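Local atomic coordinates of probable ABC transporter phosphite binding protein PhnD1 (Prochlorococcus marinus str. MIT 9301, PDB entry 5LQ8), a protein that binds inorganic phosphite strongly, and methylphosphonate and phosphate only very weakly, probably as the solute-binding component of an ABC transporter. Residues Ser78-Gln83 and Asp205-Ala210; Lys88-Val93 and Pro201-Tyr206. All coordinates share one frame; numbering follows the deposited sequence. Where two conformers were deposited one is given.

Contact 1 of 2, residues Ser78-Gln83 and Asp205-Ala210; sequences SIVIAQ and DYHWVA. With GB (methylphosphonic acid ester group), chain B.
Ile79 and Ala210 form an antiparallel hydrogen-bonded pair between strands 79-83 and 207-210, whose axes come within 4.6 Å and run at 144° to each other. Ile79 N donates to Ala210 O at 2.9 Å, and Ala210 N returns a bond to Ile79 O at 2.8 Å. Further along, Ile81 N bonds to Trp208 O, whereas Trp208 N bonds to Ala82 O. Two residues thus face one, a beta bulge in which Ile81 takes a nearly helical backbone conformation. The bulge turns the Ile81 side chain toward the partner strand. With CG1 beside its own backbone N (chi1 -65°), Ile81 lays CG1 3.8 Å from Ala210 CB, where a small methyl leaves room for the branched chain. Trp208 CB meets Ile81 CB at 4.0 Å, and its broad indole suits an aromatic setting, stacked on Phe26. Val80 CG1 approaches His207 CD2 obliquely at 4.0 Å, and the two side chains cross nearly at right angles. The in-plane bond from His207 ND1 to Asp205 O, 3.1 Å, helps to fix the imidazole's rotation, and Tyr260 stacks on the ring. Beyond the paired strands, the Tyr206 hydroxyl bonds to Asp13 and its ring makes a cation-pi contact with Arg84. Replacing Tyr206 with an alanine would probably leave Asp13 without its phenol partner and Arg84 without the ring it lies against. Strand 60-63 bonds along the other edge of 207-210, through Val61 and Phe63, and Ile253 of strand 253-254 pairs with Gln83. Helix 222-231 packs on Ile81 and Ala82, whereas Arg72 of helix 65-74 touches Val80, His207 and Val209, so the paired strands lie inside a helix-covered mixed sheet.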
# COMPACT_ATOMS: atom_id res chain seq x y z
N SER A 78 -18.09 -7.74 0.67
CA SER A 78 -16.86 -7.93 1.42
C SER A 78 -16.86 -6.89 2.52
O SER A 78 -17.66 -5.94 2.51
CB SER A 78 -15.66 -7.75 0.49
OG SER A 78 -15.84 -8.53 -0.69
N ILE A 79 -15.95 -7.09 3.46
CA ILE A 79 -15.91 -6.37 4.74
C ILE A 79 -14.58 -5.64 4.95
O ILE A 79 -13.52 -6.23 4.92
CB ILE A 79 -16.10 -7.37 5.93
CG1 ILE A 79 -17.41 -8.18 5.77
CG2 ILE A 79 -16.03 -6.67 7.29
CD1 ILE A 79 -18.68 -7.37 5.80
N VAL A 80 -14.67 -4.36 5.23
CA VAL A 80 -13.53 -3.58 5.74
C VAL A 80 -13.34 -3.89 7.21
O VAL A 80 -14.27 -3.74 8.00
CB VAL A 80 -13.63 -2.04 5.50
CG1 VAL A 80 -12.38 -1.34 6.01
CG2 VAL A 80 -13.87 -1.76 4.04
N ILE A 81 -12.14 -4.32 7.56
CA ILE A 81 -11.82 -4.83 8.91
C ILE A 81 -11.07 -3.82 9.78
O ILE A 81 -11.50 -3.51 10.90
CB ILE A 81 -11.03 -6.16 8.78
CG1 ILE A 81 -11.91 -7.26 8.15
CG2 ILE A 81 -10.42 -6.64 10.10
CD1 ILE A 81 -12.96 -7.83 9.07
N ALA A 82 -9.95 -3.33 9.28
CA ALA A 82 -9.02 -2.50 10.10
C ALA A 82 -7.99 -1.81 9.24
O ALA A 82 -7.81 -2.16 8.08
CB ALA A 82 -8.29 -3.36 11.13
N GLN A 83 -7.32 -0.85 9.86
CA GLN A 83 -6.28 -0.03 9.27
C GLN A 83 -5.33 0.31 10.40
O GLN A 83 -5.56 -0.11 11.53
CB GLN A 83 -6.88 1.22 8.59
CG GLN A 83 -7.47 2.24 9.55
CD GLN A 83 -8.28 3.36 8.95
OE1 GLN A 83 -9.39 3.68 9.41
NE2 GLN A 83 -7.74 4.00 7.99
N ASP A 205 -5.32 5.33 3.11
CA ASP A 205 -4.65 4.26 2.32
C ASP A 205 -4.93 2.81 2.76
O ASP A 205 -6.02 2.23 2.46
CB ASP A 205 -3.15 4.59 2.19
CG ASP A 205 -2.48 3.82 1.02
OD1 ASP A 205 -3.12 2.92 0.47
OD2 ASP A 205 -1.32 4.14 0.67
N TYR A 206 -3.98 2.21 3.46
CA TYR A 206 -4.02 0.76 3.66
C TYR A 206 -5.19 0.30 4.53
O TYR A 206 -5.61 0.99 5.45
CB TYR A 206 -2.75 0.21 4.25
CG TYR A 206 -1.52 0.31 3.38
CD1 TYR A 206 -1.00 -0.83 2.79
CD2 TYR A 206 -0.83 1.51 3.21
CE1 TYR A 206 0.14 -0.74 2.01
CE2 TYR A 206 0.31 1.59 2.43
CZ TYR A 206 0.80 0.45 1.84
OH TYR A 206 1.91 0.48 1.03
N HIS A 207 -5.71 -0.88 4.22
CA HIS A 207 -6.69 -1.54 5.02
C HIS A 207 -6.81 -3.00 4.75
O HIS A 207 -6.53 -3.48 3.65
CB HIS A 207 -8.06 -0.90 4.90
CG HIS A 207 -8.60 -0.84 3.52
ND1 HIS A 207 -8.05 -0.05 2.53
CD2 HIS A 207 -9.70 -1.42 2.98
CE1 HIS A 207 -8.78 -0.18 1.43
NE2 HIS A 207 -9.78 -1.00 1.67
N TRP A 208 -7.23 -3.72 5.78
CA TRP A 208 -7.59 -5.11 5.69
C TRP A 208 -9.00 -5.27 5.22
O TRP A 208 -9.91 -4.59 5.68
CB TRP A 208 -7.49 -5.81 7.06
CG TRP A 208 -6.14 -6.07 7.61
CD1 TRP A 208 -5.52 -5.39 8.60
CD2 TRP A 208 -5.24 -7.11 7.22
NE1 TRP A 208 -4.30 -5.95 8.86
CE2 TRP A 208 -4.11 -7.01 8.02
CE3 TRP A 208 -5.30 -8.10 6.25
CZ2 TRP A 208 -3.05 -7.89 7.88
CZ3 TRP A 208 -4.21 -9.01 6.13
CH2 TRP A 208 -3.12 -8.87 6.93
N VAL A 209 -9.18 -6.19 4.29
CA VAL A 209 -10.47 -6.56 3.75
C VAL A 209 -10.67 -8.07 3.88
O VAL A 209 -9.81 -8.87 3.49
CB VAL A 209 -10.58 -6.17 2.27
CG1 VAL A 209 -11.98 -6.51 1.74
CG2 VAL A 209 -10.23 -4.70 2.03
N ALA A 210 -11.85 -8.46 4.35
CA ALA A 210 -12.23 -9.89 4.51
C ALA A 210 -13.39 -10.24 3.61
O ALA A 210 -14.24 -9.39 3.32
CB ALA A 210 -12.59 -10.23 5.95
P1 GB B . -0.53 1.59 -1.93
O1 GB B . -1.83 1.48 -2.72
O2 GB B . -0.34 3.01 -1.34
C1 GB B . -0.78 0.53 -0.61
O3 GB B . 0.68 1.13 -2.75

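Contact 2 of 2, residues Lys88-Val93 and Pro201-Tyr206; sequences KEFKSV and PEYVDY. With GB (methylphosphonic acid ester group), chain B.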
# COMPACT_ATOMS: atom_id res chain seq x y z
N LYS A 88 -5.20 6.74 8.10
CA LYS A 88 -6.17 7.83 8.04
C LYS A 88 -5.59 9.14 7.52
O LYS A 88 -6.35 10.00 7.08
CB LYS A 88 -6.78 8.10 9.42
CG LYS A 88 -7.53 6.97 10.04
CD LYS A 88 -8.52 7.54 11.06
CE LYS A 88 -8.74 6.65 12.24
NZ LYS A 88 -9.71 7.27 13.19
N GLU A 89 -4.26 9.29 7.63
CA GLU A 89 -3.56 10.52 7.28
C GLU A 89 -2.28 10.21 6.50
O GLU A 89 -1.18 10.67 6.83
CB GLU A 89 -3.25 11.34 8.56
CG GLU A 89 -2.48 10.56 9.64
CD GLU A 89 -2.38 11.29 10.99
OE1 GLU A 89 -2.80 12.46 11.12
OE2 GLU A 89 -1.86 10.70 11.96
N PHE A 90 -2.43 9.39 5.47
CA PHE A 90 -1.27 8.87 4.73
C PHE A 90 -0.74 9.90 3.73
O PHE A 90 -1.48 10.71 3.20
CB PHE A 90 -1.66 7.57 3.99
CG PHE A 90 -0.53 6.57 3.91
CD1 PHE A 90 -0.21 5.80 5.02
CD2 PHE A 90 0.23 6.45 2.77
CE1 PHE A 90 0.85 4.93 5.00
CE2 PHE A 90 1.26 5.55 2.72
CZ PHE A 90 1.59 4.80 3.85
N LYS A 91 0.56 9.83 3.45
CA LYS A 91 1.20 10.73 2.51
C LYS A 91 2.15 10.00 1.59
O LYS A 91 2.62 8.92 1.92
CB LYS A 91 2.01 11.81 3.24
CG LYS A 91 1.21 12.62 4.23
CD LYS A 91 2.14 13.56 5.01
CE LYS A 91 1.53 14.03 6.31
NZ LYS A 91 1.92 15.44 6.60
N SER A 92 2.35 10.61 0.42
CA SER A 92 3.39 10.23 -0.48
C SER A 92 4.53 11.25 -0.37
O SER A 92 4.37 12.42 0.09
CB SER A 92 2.91 10.22 -1.94
OG SER A 92 1.77 9.41 -2.02
N VAL A 93 5.66 10.76 -0.82
CA VAL A 93 6.79 11.59 -1.18
C VAL A 93 7.19 11.45 -2.65
O VAL A 93 7.19 10.35 -3.21
CB VAL A 93 8.02 11.30 -0.30
CG1 VAL A 93 7.65 11.58 1.16
CG2 VAL A 93 8.55 9.87 -0.46
N PRO A 201 -0.14 16.35 0.42
CA PRO A 201 -1.21 16.35 1.41
C PRO A 201 -1.57 14.92 1.81
O PRO A 201 -1.18 13.95 1.14
CB PRO A 201 -2.40 16.98 0.66
CG PRO A 201 -1.81 17.79 -0.44
CD PRO A 201 -0.51 17.09 -0.81
N GLU A 202 -2.35 14.82 2.89
CA GLU A 202 -2.88 13.52 3.40
C GLU A 202 -4.08 12.94 2.62
O GLU A 202 -4.89 13.65 2.06
CB GLU A 202 -3.30 13.65 4.86
CG GLU A 202 -2.18 14.08 5.80
CD GLU A 202 -2.66 14.70 7.12
OE1 GLU A 202 -3.88 14.84 7.37
OE2 GLU A 202 -1.79 15.06 7.94
N TYR A 203 -4.18 11.60 2.66
CA TYR A 203 -5.29 10.86 2.10
C TYR A 203 -5.37 9.52 2.87
O TYR A 203 -4.50 9.27 3.73
CB TYR A 203 -5.07 10.68 0.58
CG TYR A 203 -3.71 10.11 0.28
CD1 TYR A 203 -3.50 8.74 0.33
CD2 TYR A 203 -2.63 10.92 -0.04
CE1 TYR A 203 -2.27 8.22 0.11
CE2 TYR A 203 -1.35 10.41 -0.26
CZ TYR A 203 -1.18 9.03 -0.21
OH TYR A 203 0.07 8.47 -0.44
N VAL A 204 -6.40 8.73 2.64
CA VAL A 204 -6.55 7.41 3.30
C VAL A 204 -5.85 6.35 2.46
O VAL A 204 -5.86 6.40 1.21
CB VAL A 204 -8.03 7.00 3.49
CG1 VAL A 204 -8.73 6.70 2.18
CG2 VAL A 204 -8.17 5.81 4.42
N ASP A 205 -5.32 5.33 3.11
CA ASP A 205 -4.65 4.26 2.32
C ASP A 205 -4.93 2.81 2.76
O ASP A 205 -6.02 2.23 2.46
CB ASP A 205 -3.15 4.59 2.19
CG ASP A 205 -2.48 3.82 1.02
OD1 ASP A 205 -3.12 2.92 0.47
OD2 ASP A 205 -1.32 4.14 0.67
N TYR A 206 -3.98 2.21 3.46
CA TYR A 206 -4.02 0.76 3.66
C TYR A 206 -5.19 0.30 4.53
O TYR A 206 -5.61 0.99 5.45
CB TYR A 206 -2.75 0.21 4.25
CG TYR A 206 -1.52 0.31 3.38
CD1 TYR A 206 -1.00 -0.83 2.79
CD2 TYR A 206 -0.83 1.51 3.21
CE1 TYR A 206 0.14 -0.74 2.01
CE2 TYR A 206 0.31 1.59 2.43
CZ TYR A 206 0.80 0.45 1.84
OH TYR A 206 1.91 0.48 1.03
P1 GB B . -0.53 1.59 -1.93
O1 GB B . -1.83 1.48 -2.72
O2 GB B . -0.34 3.01 -1.34
C1 GB B . -0.78 0.53 -0.61
O3 GB B . 0.68 1.13 -2.75
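Phe90 and Tyr203 make a single antiparallel bridge: Phe90 N donates to Tyr203 O at 2.7 Å, and Tyr203 N returns a bond to Phe90 O. Packing here is tight. Tyr203, its CG held between backbone N and carbonyl carbon (chi1 51°), turns its ring beneath the Phe90 carbonyl, whose oxygen sits above one face. Tyr203 OH then donates to Ser92 OG at 2.5 Å; this serine hydroxyl also bonds to Ser128 O. Tyr203 OH lies in plane at the edge of the Phe90 ring, while Asp205 and the edge of Tyr206 share one of its faces, the tyrosine in an offset edge-to-face pair, centroids 5.5 Å apart and planes at 62°. An apolar ring suits this place because Phe90 CZ packs on Tyr206 CE2, and Phe90 CG on Asp205 CB at 3.7 Å; the Asp205 carboxylate stands at 88° to the ring, OD2 3.5 Å from Phe90 CD2. The other side is loose. Poorly ordered Glu202 runs beside Lys91 toward solvent, their salt bridge a long 4.0 Å from NZ to OE2, and Glu89 OE1 lies 4.2 Å from Glu202 OE2, which is probably mildly unfavourable. Inward, Asp205 OD2 comes within 2.5 Å of ligand O2, and OD1 is held by Gly65 N. Two interdomain connections bridged next to the ligand are characteristic of the hinge and cleft of periplasmic binding proteins.

Overall arrangement
The centres of contacts 1 and 2 lie about 15 Å apart, and Asp205 and Tyr206 belong to both. Along the chain, 78-83 and 88-93 come first and 201-206 and 205-210 follow more than a hundred residues later. The chain therefore crosses between the sheets twice here, outward from 79-83 in the six-stranded sheet to 92-97 in the five-stranded one, and back from 194-199 to 207-210. Contact 1 joins the strands inside the first sheet, while contact 2 pairs the crossing connections between the sheets. Gln83 packs against Lys88 and Val204 where they meet. This two-domain layout is consistent with hinged closure around the ligand, which both contacts touch.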